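Local coordinates for MOG1 protein (Saccharomyces cerevisiae, PDB 1JHS) that binds the small GTPase Gsp1, the yeast Ran, and takes part in nuclear protein import and poly(A)+ mRNA export, at residues E5-Y9 against D32-Y37; G11-V16 against K178-D183; V17-F21 against L51-I57; I58-T64 against D137-S143; G86-E91 against V108-K114. The protein carries 1 engineered substitution. One frame throughout, in Å; residues are numbered along the deposited sequence.

Contacts 1 and 2 share the small three-stranded antiparallel sheet 4-8, 13-17, 180-181, and touch where L8 N meets I13 O at 2.7 Å. Contact 1 also brings that sheet against the seven-stranded antiparallel sheet. Contact 3 adjoins contact 1, where Y37 O and I57 N are probably hydrogen-bonded at 2.8 Å. Contacts 3 and 4 use successive parts of strand 56-63, with centres about 20 Å apart. Contact 4 meets contact 2 through F179 and V140, and contact 1 through A35 and V59. Contact 5 stands apart at the far edge of the large sheet, its centre about 32 Å from that of contact 2. It is nested within the chain loop closed by contact 4.

Contact 1: residues E5-Y9 against D32-Y37; sequences EVELY and DTQAVY. Engineered in segment 32-37: A35 (natural residue Glu).
Y9 reaches D32-Y37 through the end of its ring. From CB the chain carries CG anti to the carbonyl carbon (chi1 -53°), and the touching begins at CE2. Y9 CE2 comes to 3.5 Å from T33 O, and CZ lies 4.2 Å from A35 CB. The OH at the tip donates to T33 O at 2.8 Å. It comes from above the carbonyl plane, 40° out of it, so it does not use a lone pair direction. T33 O itself sits at the edge of the ring, near its plane. V59 O lies by the same OH as a further, weak acceptor.

Here strand 5-8 of the small sheet packs over strand 34-37 of the large antiparallel sheet. Their axes stay 9.0 Å apart, so side chains fill the space between the two backbones. L8 CD1 meets the methyl of A35, an engineered alanine that replaces the natural glutamate, at 3.9 Å. L8 CD2 turns to the edge of the Y37 ring, 3.7 Å from Y37 CE1. V6 and Y37 approach from opposite directions, and V6 CB lies 3.8 Å from Y37 OH. T33 OG1 and Q34 NE2 bond to D60 OD1 and OD2 respectively.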
# COMPACT_ATOMS: atom_id res chain seq x y z
N GLU A 5 2.98 -8.92 14.04
CA GLU A 5 1.70 -8.30 14.35
C GLU A 5 1.85 -6.92 14.98
O GLU A 5 2.74 -6.68 15.80
CB GLU A 5 0.88 -9.20 15.28
CG GLU A 5 -0.43 -8.58 15.71
CD GLU A 5 -1.34 -9.54 16.46
OE1 GLU A 5 -2.07 -9.08 17.35
OE2 GLU A 5 -1.35 -10.75 16.15
N VAL A 6 0.99 -6.00 14.58
CA VAL A 6 1.01 -4.66 15.15
C VAL A 6 -0.40 -4.26 15.45
O VAL A 6 -1.35 -4.77 14.83
CB VAL A 6 1.58 -3.58 14.17
CG1 VAL A 6 3.09 -3.72 14.03
CG2 VAL A 6 0.90 -3.68 12.83
N GLU A 7 -0.55 -3.36 16.41
CA GLU A 7 -1.85 -2.84 16.79
C GLU A 7 -2.01 -1.46 16.18
O GLU A 7 -1.12 -0.62 16.29
CB GLU A 7 -1.96 -2.70 18.31
CG GLU A 7 -2.16 -4.01 19.02
CD GLU A 7 -2.55 -3.80 20.47
OE1 GLU A 7 -2.58 -2.64 20.96
OE2 GLU A 7 -2.84 -4.81 21.13
N LEU A 8 -3.14 -1.24 15.52
CA LEU A 8 -3.40 0.05 14.90
C LEU A 8 -4.57 0.73 15.59
O LEU A 8 -5.41 0.08 16.21
CB LEU A 8 -3.75 -0.12 13.42
CG LEU A 8 -2.82 -0.92 12.51
CD1 LEU A 8 -3.30 -0.72 11.08
CD2 LEU A 8 -1.39 -0.45 12.65
N TYR A 9 -4.64 2.05 15.46
CA TYR A 9 -5.74 2.82 16.02
C TYR A 9 -6.05 2.46 17.48
O TYR A 9 -7.19 2.09 17.84
CB TYR A 9 -6.98 2.60 15.14
CG TYR A 9 -6.74 2.90 13.67
CD1 TYR A 9 -6.59 1.86 12.74
CD2 TYR A 9 -6.61 4.22 13.21
CE1 TYR A 9 -6.31 2.13 11.40
CE2 TYR A 9 -6.34 4.49 11.88
CZ TYR A 9 -6.19 3.45 10.97
OH TYR A 9 -5.93 3.73 9.64
N ASP A 32 -5.71 11.58 11.62
CA ASP A 32 -6.57 10.76 12.47
C ASP A 32 -7.05 9.43 11.84
O ASP A 32 -7.19 8.43 12.53
CB ASP A 32 -7.79 11.59 12.88
CG ASP A 32 -7.39 12.87 13.59
OD1 ASP A 32 -6.55 12.80 14.54
OD2 ASP A 32 -7.89 13.96 13.22
N THR A 33 -7.29 9.43 10.53
CA THR A 33 -7.77 8.22 9.87
C THR A 33 -6.63 7.28 9.44
O THR A 33 -6.88 6.21 8.88
CB THR A 33 -8.58 8.58 8.60
OG1 THR A 33 -7.75 9.38 7.74
CG2 THR A 33 -9.85 9.38 8.98
N GLN A 34 -5.39 7.67 9.72
CA GLN A 34 -4.23 6.88 9.26
C GLN A 34 -3.31 6.23 10.26
O GLN A 34 -3.17 6.67 11.41
CB GLN A 34 -3.32 7.76 8.38
CG GLN A 34 -3.94 8.27 7.10
CD GLN A 34 -2.96 9.08 6.26
OE1 GLN A 34 -1.86 9.42 6.70
NE2 GLN A 34 -3.37 9.41 5.03
N ALA A 35 -2.67 5.15 9.78
CA ALA A 35 -1.62 4.46 10.52
C ALA A 35 -0.45 4.56 9.50
O ALA A 35 -0.64 4.29 8.31
CB ALA A 35 -2.01 3.00 10.80
N VAL A 36 0.73 4.99 9.94
CA VAL A 36 1.88 5.18 9.04
C VAL A 36 3.12 4.48 9.57
O VAL A 36 3.52 4.72 10.72
CB VAL A 36 2.22 6.69 8.90
CG1 VAL A 36 3.41 6.90 7.96
CG2 VAL A 36 0.96 7.46 8.40
N TYR A 37 3.73 3.63 8.74
CA TYR A 37 4.97 2.93 9.13
C TYR A 37 6.04 3.23 8.10
O TYR A 37 5.74 3.27 6.89
CB TYR A 37 4.75 1.42 9.18
CG TYR A 37 3.98 0.98 10.39
CD1 TYR A 37 2.60 1.15 10.46
CD2 TYR A 37 4.64 0.51 11.53
CE1 TYR A 37 1.89 0.87 11.63
CE2 TYR A 37 3.95 0.22 12.71
CZ TYR A 37 2.57 0.41 12.74
OH TYR A 37 1.85 0.16 13.89

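Contact 2: residues G11-V16 against K178-D183; sequences GAITTV and KFHVVD
An antiparallel strand pair joins I13 and T14 to H180 and V181, at one margin of the small three-stranded sheet. T14 and H180 form the hydrogen-bonded pair. T14 N donates to H180 O at 3.0 Å, and H180 N returns a bond to T14 O. I13 and V181 form the adjoining non-hydrogen-bonded pair. Next to it, A12 O accepts two backbone bonds from one face of its plane. V182 N lies 2.6 Å and D183 N 3.1 Å from A12 O, so a single carbonyl grips the chain just after strand 180-181.

A12 and I13 both lie opposite L8, which makes a classic beta bulge in the strand that 4-8 and 180-181 flank. I13 turns its side chain to the same face as V181. Its CG2 sits anti to the backbone N and touches the F179 ring, 3.6 Å from F179 CE1. I13 CD1 reaches F179 CZ at 3.9 Å. With an alanine here both methyls go, and the F179 ring is likely to be left with a gap beside CE1 and CZ. The ring also packs on I131 of the large sheet.

T14 and H180 share the other face. T14 OG1 bonds to a water, which in turn donates to K178 O. The side chains of T14 and V182 cross at about a right angle, with T14 CG2 3.9 Å from V182 CG2. Further along, V16 CG1 rests on K178 CG at 3.8 Å. The K178 chain bends at chi2 and its amine leads away.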
# COMPACT_ATOMS: atom_id res chain seq x y z
N GLY A 11 -5.39 -0.07 19.09
CA GLY A 11 -5.61 -1.49 19.33
C GLY A 11 -6.93 -2.00 18.77
O GLY A 11 -7.29 -3.15 18.96
N ALA A 12 -7.65 -1.13 18.06
CA ALA A 12 -8.93 -1.52 17.48
C ALA A 12 -8.74 -2.42 16.25
O ALA A 12 -9.64 -3.16 15.86
CB ALA A 12 -9.70 -0.28 17.08
N ILE A 13 -7.56 -2.35 15.63
CA ILE A 13 -7.30 -3.15 14.44
C ILE A 13 -5.90 -3.75 14.53
O ILE A 13 -5.02 -3.15 15.14
CB ILE A 13 -7.36 -2.25 13.18
CG1 ILE A 13 -8.82 -1.90 12.86
CG2 ILE A 13 -6.71 -2.93 11.97
CD1 ILE A 13 -8.94 -0.83 11.81
N THR A 14 -5.69 -4.93 13.95
CA THR A 14 -4.36 -5.51 13.91
C THR A 14 -4.07 -5.96 12.48
O THR A 14 -4.98 -6.24 11.70
CB THR A 14 -4.18 -6.75 14.88
OG1 THR A 14 -5.08 -7.80 14.50
CG2 THR A 14 -4.46 -6.34 16.33
N THR A 15 -2.79 -5.97 12.13
CA THR A 15 -2.34 -6.46 10.83
C THR A 15 -0.87 -6.74 11.08
O THR A 15 -0.46 -6.88 12.25
CB THR A 15 -2.57 -5.42 9.69
OG1 THR A 15 -2.16 -6.00 8.43
CG2 THR A 15 -1.80 -4.14 9.94
N VAL A 16 -0.06 -6.85 10.03
CA VAL A 16 1.36 -7.10 10.26
C VAL A 16 2.20 -6.14 9.45
O VAL A 16 1.71 -5.59 8.46
CB VAL A 16 1.75 -8.54 9.83
CG1 VAL A 16 0.96 -9.55 10.64
CG2 VAL A 16 1.48 -8.74 8.32
N LYS A 178 -4.04 -10.83 7.12
CA LYS A 178 -3.90 -10.70 8.58
C LYS A 178 -4.72 -9.57 9.21
O LYS A 178 -4.77 -9.44 10.44
CB LYS A 178 -2.43 -10.46 8.94
CG LYS A 178 -1.55 -11.69 8.80
CD LYS A 178 -1.70 -12.59 10.01
CE LYS A 178 -0.64 -13.67 10.00
NZ LYS A 178 -0.57 -14.34 11.35
N PHE A 179 -5.37 -8.78 8.36
CA PHE A 179 -6.16 -7.63 8.80
C PHE A 179 -7.36 -8.05 9.65
O PHE A 179 -8.19 -8.85 9.21
CB PHE A 179 -6.64 -6.85 7.57
CG PHE A 179 -7.30 -5.53 7.90
CD1 PHE A 179 -6.54 -4.37 8.06
CD2 PHE A 179 -8.67 -5.47 8.11
CE1 PHE A 179 -7.16 -3.14 8.43
CE2 PHE A 179 -9.30 -4.26 8.49
CZ PHE A 179 -8.53 -3.10 8.64
N HIS A 180 -7.46 -7.51 10.86
CA HIS A 180 -8.57 -7.88 11.74
C HIS A 180 -9.11 -6.72 12.57
O HIS A 180 -8.35 -5.96 13.18
CB HIS A 180 -8.13 -9.00 12.70
CG HIS A 180 -7.90 -10.32 12.02
ND1 HIS A 180 -8.88 -10.95 11.28
CD2 HIS A 180 -6.82 -11.14 12.00
CE1 HIS A 180 -8.40 -12.10 10.82
NE2 HIS A 180 -7.15 -12.24 11.24
N VAL A 181 -10.44 -6.59 12.59
CA VAL A 181 -11.05 -5.55 13.40
C VAL A 181 -11.26 -6.19 14.77
O VAL A 181 -11.97 -7.19 14.90
CB VAL A 181 -12.42 -5.07 12.83
CG1 VAL A 181 -12.98 -3.96 13.71
CG2 VAL A 181 -12.23 -4.54 11.39
N VAL A 182 -10.59 -5.63 15.77
CA VAL A 182 -10.65 -6.14 17.14
C VAL A 182 -11.76 -5.46 17.93
O VAL A 182 -12.50 -6.12 18.66
CB VAL A 182 -9.30 -5.89 17.87
CG1 VAL A 182 -9.42 -6.22 19.35
CG2 VAL A 182 -8.21 -6.73 17.23
N ASP A 183 -11.88 -4.15 17.76
CA ASP A 183 -12.87 -3.34 18.47
C ASP A 183 -13.70 -2.52 17.50
O ASP A 183 -13.25 -1.50 16.96
CB ASP A 183 -12.13 -2.44 19.47
CG ASP A 183 -13.05 -1.45 20.18
OD1 ASP A 183 -14.29 -1.59 20.09
OD2 ASP A 183 -12.53 -0.52 20.84
O HOH W 1 -3.79 -9.55 12.78

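Contact 3: residues V17-F21 against L51-I57; sequences VPPGF and LATNESI
P18 and F21 pack against L51 and I57 from a type II beta turn, P18 to F21, that joins strands 13-17 and 21-23. The tight part is apolar. L51 CD1 lies 3.5 Å from P18 CG and 3.9 Å from F21 CE1, so one methyl touches both residues. I57 CD1 comes to 3.8 Å from F21 CD2. It also touches P18 CD. P18 CD in turn sits over the centre of one face of the F21 ring, 3.9 Å above its plane. CG of F21 is anti to the carbonyl carbon (chi1 -85°), which takes the ring toward segment 51-57. An alanine in place of F21 would remove the ring, and would probably leave the L51 and I57 methyls facing a gap beside P18. Helix 163-178 adds to the packing, with L171 on P18 and M175 on I57.

Solvent is met only beyond this, at the exposed N54. E55 forms a buried polar border to the packing, with F21 CZ 3.9 Å from E55 OE1. That oxygen bonds to N39 ND2, and OE2 forms a salt bridge with R164. The syn lone pair of E55 OE2 also receives A52 N at 2.8 Å, in a nearly straight bond of 170°.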
# COMPACT_ATOMS: atom_id res chain seq x y z
N VAL A 17 3.44 -5.90 9.90
CA VAL A 17 4.40 -5.08 9.17
C VAL A 17 5.78 -5.75 9.31
O VAL A 17 6.02 -6.56 10.23
CB VAL A 17 4.47 -3.58 9.66
CG1 VAL A 17 3.08 -2.94 9.62
CG2 VAL A 17 5.11 -3.49 11.03
N PRO A 18 6.71 -5.45 8.38
CA PRO A 18 8.04 -6.07 8.47
C PRO A 18 8.87 -5.58 9.64
O PRO A 18 8.68 -4.48 10.14
CB PRO A 18 8.72 -5.68 7.16
CG PRO A 18 7.57 -5.34 6.23
CD PRO A 18 6.60 -4.63 7.17
N PRO A 19 9.85 -6.41 10.07
CA PRO A 19 10.69 -5.95 11.17
C PRO A 19 11.52 -4.75 10.68
O PRO A 19 11.81 -4.61 9.49
CB PRO A 19 11.55 -7.18 11.48
CG PRO A 19 11.52 -8.02 10.20
CD PRO A 19 10.09 -7.82 9.73
N GLY A 20 11.86 -3.85 11.60
CA GLY A 20 12.64 -2.69 11.21
C GLY A 20 11.80 -1.52 10.74
O GLY A 20 12.35 -0.46 10.39
N PHE A 21 10.48 -1.69 10.71
CA PHE A 21 9.57 -0.62 10.28
C PHE A 21 9.04 0.04 11.54
O PHE A 21 8.57 -0.64 12.45
CB PHE A 21 8.40 -1.17 9.46
CG PHE A 21 8.71 -1.35 8.00
CD1 PHE A 21 9.69 -2.24 7.58
CD2 PHE A 21 8.01 -0.61 7.03
CE1 PHE A 21 9.97 -2.41 6.22
CE2 PHE A 21 8.29 -0.78 5.67
CZ PHE A 21 9.28 -1.68 5.26
N LEU A 51 13.14 -6.69 0.94
CA LEU A 51 12.89 -5.24 1.02
C LEU A 51 14.21 -4.47 1.12
O LEU A 51 15.24 -5.05 1.45
CB LEU A 51 12.01 -4.92 2.24
CG LEU A 51 10.66 -5.64 2.30
CD1 LEU A 51 9.83 -5.16 3.51
CD2 LEU A 51 9.92 -5.37 1.00
N ALA A 52 14.19 -3.18 0.80
CA ALA A 52 15.42 -2.38 0.90
C ALA A 52 15.29 -1.56 2.19
O ALA A 52 15.06 -2.13 3.26
CB ALA A 52 15.57 -1.49 -0.34
N THR A 53 15.44 -0.23 2.12
CA THR A 53 15.31 0.57 3.34
C THR A 53 14.48 1.82 3.16
O THR A 53 14.46 2.66 4.05
CB THR A 53 16.70 1.03 3.94
OG1 THR A 53 17.31 2.00 3.08
CG2 THR A 53 17.66 -0.14 4.11
N ASN A 54 13.76 1.95 2.04
CA ASN A 54 13.00 3.17 1.80
C ASN A 54 11.50 3.04 1.57
O ASN A 54 10.88 4.00 1.16
CB ASN A 54 13.63 3.97 0.64
CG ASN A 54 13.54 3.23 -0.70
OD1 ASN A 54 13.06 2.09 -0.75
ND2 ASN A 54 14.03 3.86 -1.78
N GLU A 55 10.92 1.88 1.84
CA GLU A 55 9.46 1.72 1.64
C GLU A 55 8.67 2.35 2.79
O GLU A 55 9.19 2.52 3.88
CB GLU A 55 9.07 0.23 1.56
CG GLU A 55 9.81 -0.56 0.47
CD GLU A 55 11.14 -1.12 0.98
OE1 GLU A 55 11.48 -0.86 2.16
OE2 GLU A 55 11.82 -1.82 0.21
N SER A 56 7.42 2.70 2.54
CA SER A 56 6.57 3.27 3.58
C SER A 56 5.18 2.67 3.39
O SER A 56 4.77 2.32 2.27
CB SER A 56 6.52 4.81 3.50
OG SER A 56 6.22 5.26 2.20
N ILE A 57 4.49 2.53 4.50
CA ILE A 57 3.17 1.91 4.53
C ILE A 57 2.14 2.84 5.17
O ILE A 57 2.37 3.36 6.26
CB ILE A 57 3.21 0.61 5.38
CG1 ILE A 57 4.26 -0.38 4.80
CG2 ILE A 57 1.81 -0.02 5.47
CD1 ILE A 57 4.56 -1.62 5.73

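Contact 4: residues I58-T64 against D137-S143; sequences IVDLLET and DTDVVIS
I58 and S143 bond to each other twice, N to O in both directions and each at 2.8 Å. They belong to an antiparallel strand pair in the middle of the large sheet, 56-63 against 138-147. D60 pairs with V141 and L62 with D139 in the same way. The shortest of these bonds is D139 N to L62 O, 2.7 Å. Past the last pair, T64 N gives D137 O a longer bond of 3.3 Å, from well above the carbonyl plane. A water donates to D139 OD1 and also bonds to T64 OG1. The D139 carboxylate has protein partners too: R132 makes a salt bridge to OD1, and H77 bonds to OD2. These would probably stabilise its negative charge.

Packing follows on both faces. On one, V59 CG1 meets V140 CG1 at 4.0 Å. L61 and V140 lie side by side, pointing the same way, and F179 packs on V140. On the other face helix 70-83 lies over the sheet, with H77 on L62 and both H77 and L81 on V141. There L62 has CG anti to the carbonyl carbon (chi1 -57°), and its CD1 rests 3.8 Å from V141 CG2.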
# COMPACT_ATOMS: atom_id res chain seq x y z
N ILE A 58 1.02 3.05 4.50
CA ILE A 58 -0.04 3.88 5.05
C ILE A 58 -1.35 3.08 5.04
O ILE A 58 -1.68 2.46 4.04
CB ILE A 58 -0.31 5.16 4.22
CG1 ILE A 58 0.90 6.10 4.26
CG2 ILE A 58 -1.56 5.89 4.82
CD1 ILE A 58 0.68 7.36 3.46
N VAL A 59 -2.06 3.08 6.15
CA VAL A 59 -3.35 2.41 6.23
C VAL A 59 -4.27 3.59 6.41
O VAL A 59 -4.01 4.46 7.26
CB VAL A 59 -3.44 1.48 7.47
CG1 VAL A 59 -4.83 0.87 7.55
CG2 VAL A 59 -2.39 0.38 7.38
N ASP A 60 -5.34 3.66 5.64
CA ASP A 60 -6.24 4.80 5.73
C ASP A 60 -7.69 4.35 5.79
O ASP A 60 -8.13 3.56 4.96
CB ASP A 60 -6.04 5.70 4.53
CG ASP A 60 -6.36 7.15 4.82
OD1 ASP A 60 -7.02 7.43 5.85
OD2 ASP A 60 -5.95 8.02 4.01
N LEU A 61 -8.43 4.85 6.78
CA LEU A 61 -9.84 4.50 6.94
C LEU A 61 -10.64 5.56 6.21
O LEU A 61 -10.72 6.71 6.66
CB LEU A 61 -10.21 4.49 8.42
CG LEU A 61 -9.35 3.56 9.30
CD1 LEU A 61 -9.83 3.65 10.75
CD2 LEU A 61 -9.47 2.11 8.80
N LEU A 62 -11.21 5.18 5.07
CA LEU A 62 -11.95 6.12 4.24
C LEU A 62 -13.44 5.79 4.15
O LEU A 62 -13.86 4.69 4.45
CB LEU A 62 -11.33 6.13 2.84
CG LEU A 62 -9.82 6.46 2.75
CD1 LEU A 62 -9.35 6.37 1.29
CD2 LEU A 62 -9.60 7.88 3.28
N GLU A 63 -14.23 6.76 3.72
CA GLU A 63 -15.66 6.49 3.57
C GLU A 63 -15.82 5.57 2.37
O GLU A 63 -15.03 5.61 1.43
CB GLU A 63 -16.40 7.78 3.26
CG GLU A 63 -16.27 8.85 4.28
CD GLU A 63 -16.97 10.10 3.79
OE1 GLU A 63 -17.96 9.93 3.03
OE2 GLU A 63 -16.54 11.23 4.15
N THR A 64 -16.85 4.73 2.39
CA THR A 64 -17.10 3.82 1.28
C THR A 64 -17.40 4.61 0.00
O THR A 64 -18.18 5.56 0.04
CB THR A 64 -18.32 2.91 1.54
OG1 THR A 64 -18.11 2.14 2.73
CG2 THR A 64 -18.53 1.95 0.36
N ASP A 137 -19.53 1.19 6.63
CA ASP A 137 -19.42 2.20 5.58
C ASP A 137 -17.99 2.73 5.52
O ASP A 137 -17.76 3.94 5.42
CB ASP A 137 -20.35 3.36 5.89
CG ASP A 137 -21.13 3.78 4.70
OD1 ASP A 137 -22.05 3.01 4.28
OD2 ASP A 137 -20.79 4.86 4.17
N THR A 138 -17.04 1.81 5.61
CA THR A 138 -15.64 2.21 5.56
C THR A 138 -14.90 1.39 4.52
O THR A 138 -15.05 0.18 4.47
CB THR A 138 -14.98 2.00 6.93
OG1 THR A 138 -15.62 2.84 7.90
CG2 THR A 138 -13.50 2.31 6.87
N ASP A 139 -14.11 2.07 3.68
CA ASP A 139 -13.26 1.41 2.69
C ASP A 139 -11.84 1.60 3.25
O ASP A 139 -11.36 2.74 3.37
CB ASP A 139 -13.34 2.11 1.31
CG ASP A 139 -14.37 1.46 0.39
OD1 ASP A 139 -14.85 0.34 0.73
OD2 ASP A 139 -14.67 2.04 -0.70
N VAL A 140 -11.21 0.50 3.66
CA VAL A 140 -9.83 0.57 4.18
C VAL A 140 -8.87 0.52 2.99
O VAL A 140 -8.92 -0.44 2.21
CB VAL A 140 -9.50 -0.60 5.09
CG1 VAL A 140 -8.06 -0.46 5.63
CG2 VAL A 140 -10.53 -0.68 6.23
N VAL A 141 -7.99 1.52 2.86
CA VAL A 141 -7.02 1.52 1.76
C VAL A 141 -5.60 1.42 2.34
O VAL A 141 -5.20 2.24 3.16
CB VAL A 141 -7.16 2.79 0.86
CG1 VAL A 141 -6.11 2.77 -0.27
CG2 VAL A 141 -8.57 2.83 0.24
N ILE A 142 -4.88 0.39 1.93
CA ILE A 142 -3.51 0.20 2.41
C ILE A 142 -2.59 0.50 1.23
O ILE A 142 -2.77 -0.09 0.15
CB ILE A 142 -3.25 -1.26 2.87
CG1 ILE A 142 -4.20 -1.63 4.03
CG2 ILE A 142 -1.80 -1.39 3.39
CD1 ILE A 142 -3.92 -3.02 4.69
N SER A 143 -1.66 1.44 1.40
CA SER A 143 -0.73 1.77 0.31
C SER A 143 0.71 1.56 0.78
O SER A 143 1.05 1.84 1.93
CB SER A 143 -0.90 3.22 -0.20
OG SER A 143 -0.96 4.21 0.83
O HOH W 2 -17.15 -0.25 2.25

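Contact 5: residues G86-E91 against V108-K114; sequences GTTKWE and VMEVANK
T87 turns OG1 to lie anti to its carbonyl carbon (chi1 -65°), and E110 extends its chain beyond CG to meet it. T87 OG1 donates to E110 OE1 at 2.6 Å, on the anti lone pair. The other oxygen, E110 OE2, takes N113 ND2 from above the carboxylate plane. E110 is held at both oxygens. W90 holds CG between its backbone N and carbonyl carbon (chi1 49°), and its CE3 lies 3.6 Å from V108 CG1. The indole NE1 bonds to E79 of helix 70-83, which probably limits the turn of the ring. E91 and M109 run side by side. The V111 side chain crosses E91 at about a right angle, V111 CG1 3.6 Å from E91 CG.

Two carbonyls each take two backbone donors. A112 O accepts T88 N at 2.7 Å and, more loosely, K89 N. K89 O accepts V111 N at 2.8 Å, in an almost straight bond, and A112 N. Before them, G86 closes the preceding helix with a Schellman motif, and its O accepts K114 N. The paired donors mark two classic beta bulges, T88-K89 opposite A112 and V111-A112 opposite K89, in the antiparallel hairpin 87-99 and 103-113 at the edge of the large sheet.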
# COMPACT_ATOMS: atom_id res chain seq x y z
N GLY A 86 0.32 13.94 -9.75
CA GLY A 86 0.32 14.47 -11.10
C GLY A 86 0.17 13.36 -12.14
O GLY A 86 0.27 13.59 -13.34
N THR A 87 -0.07 12.15 -11.66
CA THR A 87 -0.25 11.02 -12.56
C THR A 87 -1.56 11.17 -13.33
O THR A 87 -2.60 11.50 -12.75
CB THR A 87 -0.31 9.71 -11.78
OG1 THR A 87 0.95 9.49 -11.14
CG2 THR A 87 -0.63 8.53 -12.71
N THR A 88 -1.53 10.94 -14.64
CA THR A 88 -2.77 11.02 -15.42
C THR A 88 -3.20 9.66 -15.96
O THR A 88 -4.36 9.48 -16.38
CB THR A 88 -2.62 11.98 -16.59
OG1 THR A 88 -1.41 11.65 -17.27
CG2 THR A 88 -2.58 13.44 -16.08
N LYS A 89 -2.28 8.70 -15.98
CA LYS A 89 -2.60 7.34 -16.42
C LYS A 89 -1.69 6.41 -15.67
O LYS A 89 -0.52 6.69 -15.46
CB LYS A 89 -2.37 7.15 -17.93
CG LYS A 89 -3.14 8.14 -18.79
CD LYS A 89 -3.06 7.81 -20.27
CE LYS A 89 -3.89 8.84 -21.06
NZ LYS A 89 -4.06 8.39 -22.45
N TRP A 90 -2.24 5.27 -15.26
CA TRP A 90 -1.43 4.31 -14.53
C TRP A 90 -1.79 2.92 -14.98
O TRP A 90 -2.84 2.70 -15.64
CB TRP A 90 -1.67 4.44 -13.01
CG TRP A 90 -3.13 4.45 -12.58
CD1 TRP A 90 -3.94 5.55 -12.48
CD2 TRP A 90 -3.93 3.33 -12.18
NE1 TRP A 90 -5.20 5.18 -12.04
CE2 TRP A 90 -5.22 3.82 -11.84
CE3 TRP A 90 -3.69 1.95 -12.07
CZ2 TRP A 90 -6.26 2.98 -11.41
CZ3 TRP A 90 -4.73 1.11 -11.64
CH2 TRP A 90 -6.00 1.64 -11.31
N GLU A 91 -0.94 1.97 -14.64
CA GLU A 91 -1.24 0.59 -15.00
C GLU A 91 -1.07 -0.32 -13.80
O GLU A 91 -0.28 -0.04 -12.89
CB GLU A 91 -0.37 0.13 -16.17
CG GLU A 91 1.12 0.01 -15.94
CD GLU A 91 1.85 -0.45 -17.23
OE1 GLU A 91 3.08 -0.71 -17.17
OE2 GLU A 91 1.20 -0.54 -18.29
N VAL A 108 0.70 -0.81 -8.64
CA VAL A 108 0.34 0.22 -9.60
C VAL A 108 1.54 1.10 -9.94
O VAL A 108 2.40 1.33 -9.10
CB VAL A 108 -0.78 1.09 -8.98
CG1 VAL A 108 -1.00 2.37 -9.79
CG2 VAL A 108 -2.07 0.24 -8.91
N MET A 109 1.58 1.58 -11.19
CA MET A 109 2.69 2.42 -11.61
C MET A 109 2.19 3.44 -12.62
O MET A 109 1.41 3.11 -13.53
CB MET A 109 3.78 1.57 -12.27
CG MET A 109 5.09 2.31 -12.58
SD MET A 109 6.25 1.14 -13.39
CE MET A 109 5.27 0.69 -14.73
N GLU A 110 2.64 4.67 -12.45
CA GLU A 110 2.27 5.75 -13.37
C GLU A 110 2.87 5.43 -14.74
O GLU A 110 3.99 4.91 -14.81
CB GLU A 110 2.89 7.07 -12.88
CG GLU A 110 3.09 8.14 -13.99
CD GLU A 110 3.70 9.41 -13.44
OE1 GLU A 110 3.05 10.04 -12.58
OE2 GLU A 110 4.82 9.79 -13.87
N VAL A 111 2.13 5.72 -15.81
CA VAL A 111 2.70 5.56 -17.14
C VAL A 111 2.62 6.92 -17.85
O VAL A 111 3.27 7.13 -18.87
CB VAL A 111 2.00 4.44 -17.98
CG1 VAL A 111 2.33 3.08 -17.36
CG2 VAL A 111 0.50 4.67 -18.10
N ALA A 112 1.82 7.84 -17.31
CA ALA A 112 1.71 9.18 -17.88
C ALA A 112 1.42 10.21 -16.79
O ALA A 112 0.72 9.90 -15.81
CB ALA A 112 0.63 9.24 -18.95
N ASN A 113 1.98 11.41 -16.93
CA ASN A 113 1.68 12.44 -15.94
C ASN A 113 1.28 13.74 -16.66
O ASN A 113 1.41 13.85 -17.88
CB ASN A 113 2.85 12.66 -14.95
CG ASN A 113 4.15 13.06 -15.62
OD1 ASN A 113 4.20 13.95 -16.48
ND2 ASN A 113 5.22 12.41 -15.21
N LYS A 114 0.77 14.72 -15.91
CA LYS A 114 0.32 15.96 -16.53
C LYS A 114 1.36 16.82 -17.21
O LYS A 114 1.00 17.71 -18.01
CB LYS A 114 -0.43 16.83 -15.50
CG LYS A 114 0.43 17.32 -14.33
CD LYS A 114 -0.35 18.32 -13.43
CE LYS A 114 -0.99 19.44 -14.27
NZ LYS A 114 -1.91 20.35 -13.49
O HOH W 3 -1.27 13.34 -19.70